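Acidocalcisomal pyrophosphatase (Trypanosoma cruzi, PDB 5CUV) probably hydrolyses inorganic diphosphate to phosphate with the help of magnesium ions. Local coordinates at residues 49-54 with 76-81; 33-38 with 42-47. All blocks are in the same frame, centred on the assembly; numbering follows the deposited sequence.

Interaction 1: 49-54 with 76-81; sequences PLPEAC and EKRVMA
The apolar edge of a helix start laid along an arginine side chain is exemplified by Leu50 and Pro51 against Arg78, where helix 51-56 meets the flank of helix 73-87 in the helical N-terminal part of the chain. Leu50, at the N-cap position, and the aliphatic part of Arg78 slide past each other in opposite directions. The CD2 methyl of Leu50 lies 3.5 Å from Arg78 CD and also touches CB and CG, while a looser contact links Leu50 CD2 with Val79 CG2 at 4.3 Å. Val79 also touches Gly256 of the second subunit. With CG anti to the backbone N (chi1 -164°), Arg78 reaches out extended and then bends at chi3 (-87°), which brings its flat end beneath the proline. Pro51 CD sits over the centre of one guanidinium face, 3.7 Å above the plane, a van der Waals contact of a ring CH2 with the flat group. The nearest opposite charge in the segments, Glu52 OE2, stays 4.7 Å from Arg78 NH1, close enough perhaps to steady the cation electrostatically. Leu50 also packs on Met75 and Arg82 of helix 73-87, and its backbone N bonds to Glu60 at the start of helix 60-66.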
loop_
_atom_site.group_PDB
_atom_site.type_symbol
_atom_site.label_atom_id
_atom_site.label_comp_id
_atom_site.label_asym_id
_atom_site.label_seq_id
_atom_site.Cartn_x
_atom_site.Cartn_y
_atom_site.Cartn_z
ATOM N N PRO A 49 45.532 -21.340 -6.338
ATOM C CA PRO A 49 44.328 -21.582 -5.553
ATOM C C PRO A 49 44.413 -22.877 -4.745
ATOM O O PRO A 49 44.905 -23.892 -5.219
ATOM C CB PRO A 49 43.218 -21.587 -6.619
ATOM C CG PRO A 49 43.910 -22.100 -7.805
ATOM C CD PRO A 49 45.231 -21.371 -7.775
ATOM N N LEU A 50 43.940 -22.821 -3.511
ATOM C CA LEU A 50 43.941 -23.975 -2.651
ATOM C C LEU A 50 43.626 -25.220 -3.493
ATOM O O LEU A 50 42.785 -25.180 -4.387
ATOM C CB LEU A 50 42.891 -23.809 -1.548
ATOM C CG LEU A 50 42.919 -22.575 -0.662
ATOM C CD1 LEU A 50 41.969 -22.768 0.497
ATOM C CD2 LEU A 50 44.282 -22.365 -0.120
ATOM N N PRO A 51 44.322 -26.340 -3.233
ATOM C CA PRO A 51 44.041 -27.541 -4.012
ATOM C C PRO A 51 42.585 -28.009 -3.911
ATOM O O PRO A 51 41.980 -28.315 -4.928
ATOM C CB PRO A 51 45.032 -28.564 -3.444
ATOM C CG PRO A 51 45.236 -28.111 -2.029
ATOM C CD PRO A 51 45.350 -26.606 -2.208
ATOM N N GLU A 52 42.008 -28.064 -2.711
ATOM C CA GLU A 52 40.624 -28.522 -2.598
ATOM C C GLU A 52 39.656 -27.780 -3.537
ATOM O O GLU A 52 38.663 -28.351 -3.984
ATOM C CB GLU A 52 40.133 -28.484 -1.133
ATOM C CG GLU A 52 40.715 -27.399 -0.236
ATOM C CD GLU A 52 42.224 -27.579 0.135
ATOM O OE1 GLU A 52 42.609 -28.595 0.794
ATOM O OE2 GLU A 52 43.019 -26.669 -0.232
ATOM N N ALA A 53 39.960 -26.523 -3.858
ATOM C CA ALA A 53 39.133 -25.747 -4.766
ATOM C C ALA A 53 39.344 -26.266 -6.193
ATOM O O ALA A 53 38.405 -26.762 -6.805
ATOM C CB ALA A 53 39.488 -24.285 -4.663
ATOM N N CYS A 54 40.561 -26.157 -6.714
ATOM C CA CYS A 54 40.902 -26.658 -8.056
ATOM C C CYS A 54 40.373 -28.061 -8.349
ATOM O O CYS A 54 39.795 -28.303 -9.412
ATOM C CB CYS A 54 42.416 -26.722 -8.237
ATOM S SG CYS A 54 43.303 -25.356 -7.498
ATOM N N GLU A 76 43.702 -23.195 6.322
ATOM C CA GLU A 76 43.941 -21.862 6.863
ATOM C C GLU A 76 45.429 -21.459 6.692
ATOM O O GLU A 76 45.734 -20.323 6.346
ATOM C CB GLU A 76 43.497 -21.845 8.320
ATOM C CG GLU A 76 41.976 -22.001 8.461
ATOM C CD GLU A 76 41.502 -22.014 9.923
ATOM O OE1 GLU A 76 41.884 -22.965 10.651
ATOM O OE2 GLU A 76 40.756 -21.073 10.341
ATOM N N LYS A 77 46.334 -22.417 6.881
ATOM C CA LYS A 77 47.762 -22.197 6.719
ATOM C C LYS A 77 48.074 -21.622 5.363
ATOM O O LYS A 77 48.758 -20.598 5.241
ATOM C CB LYS A 77 48.507 -23.514 6.835
ATOM C CG LYS A 77 50.019 -23.453 6.709
ATOM C CD LYS A 77 50.611 -24.349 7.797
ATOM C CE LYS A 77 52.128 -24.510 7.736
ATOM N NZ LYS A 77 52.576 -25.301 6.559
ATOM N N ARG A 78 47.581 -22.278 4.327
ATOM C CA ARG A 78 47.896 -21.812 3.001
ATOM C C ARG A 78 47.334 -20.410 2.761
ATOM O O ARG A 78 47.832 -19.655 1.917
ATOM C CB ARG A 78 47.411 -22.819 1.954
ATOM C CG ARG A 78 48.058 -22.576 0.595
ATOM C CD ARG A 78 47.550 -23.517 -0.519
ATOM N NE ARG A 78 48.247 -24.812 -0.640
ATOM C CZ ARG A 78 48.141 -25.834 0.215
ATOM N NH1 ARG A 78 47.362 -25.749 1.308
ATOM N NH2 ARG A 78 48.794 -26.965 -0.048
ATOM N N VAL A 79 46.311 -20.045 3.523
ATOM C CA VAL A 79 45.732 -18.715 3.375
ATOM C C VAL A 79 46.545 -17.670 4.119
ATOM O O VAL A 79 46.855 -16.616 3.580
ATOM C CB VAL A 79 44.316 -18.675 3.901
ATOM C CG1 VAL A 79 43.802 -17.244 3.872
ATOM C CG2 VAL A 79 43.451 -19.599 3.062
HETATM N N MSE A 80 46.862 -17.976 5.368
HETATM C CA MSE A 80 47.629 -17.098 6.221
HETATM C C MSE A 80 49.013 -16.905 5.581
HETATM O O MSE A 80 49.594 -15.835 5.644
HETATM C CB MSE A 80 47.770 -17.698 7.620
HETATM C CG MSE A 80 46.454 -17.802 8.374
HETATM SE SE MSE A 80 45.567 -16.126 8.657
HETATM C CE MSE A 80 46.863 -15.328 9.876
ATOM N N ALA A 81 49.533 -17.939 4.937
ATOM C CA ALA A 81 50.824 -17.832 4.247
ATOM C C ALA A 81 50.742 -16.775 3.133
ATOM O O ALA A 81 51.671 -15.994 2.937
ATOM C CB ALA A 81 51.208 -19.189 3.651
#

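Interaction 2: 33-38 with 42-47; sequences NSYIGT and TSLENV
The Tyr35 ring is met obliquely by Val47 and Leu44, while the CB of its own neighbour Ser34 lies over one face, 4.1 Å above the plane and offset toward the rim. It illustrates how an aromatic can bridge two irregular segments, 33-38 and 42-47, that lack regular helix or strand. One branch of Val47 does the touching: CG2 is 3.7 Å from Tyr35 CZ and 3.8 Å from Tyr35 CE2, so the methyl rests by the hydroxyl-bearing end of the ring. Leu44 brings up its CD2 methyl, 3.8 Å from the same Tyr35 CZ, but this methyl is modelled too close to the tyrosine hydroxyl, and its exact placement is doubtful. Both aliphatic side chains cross the tyrosine at about a right angle. The ring gets there because Tyr35 CG stands between the backbone N and the carbonyl carbon (chi1 39°), the crowded position, with CB directed at the other segment. A weak backbone bond from Val47 N to Leu44 O, 3.2 Å, links the two residues that meet the ring.

Nearer the connecting residues, Thr38 and Thr42 cross at about a right angle, their OG1 atoms 4.2 Å apart, a loose approach. Each hydroxyl is instead engaged by Leu40: Thr38 OG1 with its N, Thr42 OG1 weakly with its O.

This is a surface contact, and segment 33-38 is bonded to several helices. Ile36 N bonds to Glu60 of helix 60-66, Ile36 O to Arg82 of helix 73-87, and Thr38 O to Tyr106 at the end of helix 97-106.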
loop_
_atom_site.group_PDB
_atom_site.type_symbol
_atom_site.label_atom_id
_atom_site.label_comp_id
_atom_site.label_asym_id
_atom_site.label_seq_id
_atom_site.Cartn_x
_atom_site.Cartn_y
_atom_site.Cartn_z
ATOM N N ASN A 33 34.263 -12.413 -6.599
ATOM C CA ASN A 33 34.452 -13.881 -6.402
ATOM C C ASN A 33 35.563 -14.535 -7.215
ATOM O O ASN A 33 35.602 -14.449 -8.457
ATOM C CB ASN A 33 33.154 -14.663 -6.698
ATOM C CG ASN A 33 33.378 -16.208 -6.752
ATOM O OD1 ASN A 33 34.367 -16.706 -6.247
ATOM N ND2 ASN A 33 32.442 -16.947 -7.354
ATOM N N SER A 34 36.454 -15.189 -6.478
ATOM C CA SER A 34 37.540 -15.988 -7.009
ATOM C C SER A 34 38.236 -16.632 -5.824
ATOM O O SER A 34 37.844 -17.695 -5.360
ATOM C CB SER A 34 38.514 -15.160 -7.817
ATOM O OG SER A 34 39.325 -16.061 -8.553
ATOM N N TYR A 35 39.245 -15.971 -5.303
ATOM C CA TYR A 35 39.956 -16.529 -4.173
ATOM C C TYR A 35 40.051 -15.565 -3.017
ATOM O O TYR A 35 39.926 -14.385 -3.191
ATOM C CB TYR A 35 41.336 -16.977 -4.622
ATOM C CG TYR A 35 41.971 -16.029 -5.599
ATOM C CD1 TYR A 35 42.265 -14.706 -5.222
ATOM C CD2 TYR A 35 42.324 -16.454 -6.889
ATOM C CE1 TYR A 35 42.911 -13.818 -6.104
ATOM C CE2 TYR A 35 42.976 -15.572 -7.789
ATOM C CZ TYR A 35 43.271 -14.256 -7.382
ATOM O OH TYR A 35 43.977 -13.396 -8.215
ATOM N N ILE A 36 40.254 -16.100 -1.831
ATOM C CA ILE A 36 40.362 -15.316 -0.619
ATOM C C ILE A 36 41.459 -14.272 -0.773
ATOM O O ILE A 36 42.599 -14.596 -1.027
ATOM C CB ILE A 36 40.709 -16.210 0.594
ATOM C CG1 ILE A 36 39.987 -17.555 0.503
ATOM C CG2 ILE A 36 40.371 -15.523 1.846
ATOM C CD1 ILE A 36 38.539 -17.475 0.142
ATOM N N GLY A 37 41.123 -13.006 -0.615
ATOM C CA GLY A 37 42.137 -11.993 -0.761
ATOM C C GLY A 37 42.635 -11.582 0.606
ATOM O O GLY A 37 42.038 -11.936 1.630
ATOM N N THR A 38 43.737 -10.829 0.603
ATOM C CA THR A 38 44.382 -10.306 1.797
ATOM C C THR A 38 43.845 -8.929 2.119
ATOM O O THR A 38 43.914 -8.506 3.256
ATOM C CB THR A 38 45.900 -10.130 1.596
ATOM O OG1 THR A 38 46.127 -9.105 0.608
ATOM C CG2 THR A 38 46.550 -11.445 1.140
ATOM N N THR A 42 47.736 -6.267 -4.588
ATOM C CA THR A 42 48.614 -7.361 -5.062
ATOM C C THR A 42 48.480 -7.648 -6.574
ATOM O O THR A 42 48.206 -6.735 -7.364
ATOM C CB THR A 42 48.356 -8.694 -4.251
ATOM O OG1 THR A 42 48.372 -8.406 -2.843
ATOM C CG2 THR A 42 49.449 -9.762 -4.555
ATOM N N SER A 43 48.694 -8.908 -6.964
ATOM C CA SER A 43 48.613 -9.347 -8.366
ATOM C C SER A 43 48.030 -10.761 -8.433
ATOM O O SER A 43 48.354 -11.612 -7.584
ATOM C CB SER A 43 50.008 -9.379 -9.014
ATOM O OG SER A 43 50.853 -8.358 -8.516
ATOM N N LEU A 44 47.190 -11.010 -9.444
ATOM C CA LEU A 44 46.555 -12.325 -9.649
ATOM C C LEU A 44 47.658 -13.330 -10.059
ATOM O O LEU A 44 48.393 -13.843 -9.201
ATOM C CB LEU A 44 45.466 -12.235 -10.756
ATOM C CG LEU A 44 44.365 -11.151 -10.735
ATOM C CD1 LEU A 44 44.213 -10.543 -12.144
ATOM C CD2 LEU A 44 43.039 -11.734 -10.238
ATOM N N GLU A 45 47.756 -13.576 -11.372
ATOM C CA GLU A 45 48.726 -14.473 -12.033
ATOM C C GLU A 45 49.408 -15.657 -11.305
ATOM O O GLU A 45 49.085 -16.817 -11.587
ATOM C CB GLU A 45 49.818 -13.626 -12.710
ATOM C CG GLU A 45 49.274 -12.565 -13.647
ATOM C CD GLU A 45 48.014 -13.029 -14.343
ATOM O OE1 GLU A 45 48.044 -14.121 -14.957
ATOM O OE2 GLU A 45 46.995 -12.308 -14.271
ATOM N N ASN A 46 50.355 -15.377 -10.399
ATOM C CA ASN A 46 51.088 -16.438 -9.688
ATOM C C ASN A 46 50.587 -16.878 -8.308
ATOM O O ASN A 46 51.374 -17.378 -7.497
ATOM C CB ASN A 46 52.588 -16.081 -9.577
ATOM C CG ASN A 46 53.454 -16.833 -10.608
ATOM O OD1 ASN A 46 53.379 -18.063 -10.732
ATOM N ND2 ASN A 46 54.277 -16.092 -11.342
ATOM N N VAL A 47 49.300 -16.690 -8.023
ATOM C CA VAL A 47 48.759 -17.138 -6.739
ATOM C C VAL A 47 48.064 -18.462 -7.019
ATOM O O VAL A 47 47.155 -18.530 -7.863
ATOM C CB VAL A 47 47.733 -16.137 -6.134
ATOM C CG1 VAL A 47 48.451 -14.905 -5.589
ATOM C CG2 VAL A 47 46.711 -15.736 -7.198
#

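Overall arrangement
From the first modelled residue, Asn33, the chain runs through 33-38, turns within three residues, and returns as 42-47, where interaction 2 closes a very short loop. Interaction 1 opens just afterwards and closes a longer one, passing through helices 51-56 and 60-66 before 76-81. The two are therefore in series, neither nested nor crossed, with centres about 11 Å apart. Interaction 2 folds the N-terminal loop on itself and interaction 1 joins helix 51-56 to helix 73-87; Glu60 of helix 60-66 connects the two regions, one carboxylate oxygen bonding to Ile36 and the other to Leu50. Both also touch Gly256 of the second subunit, well away from the magnesium site.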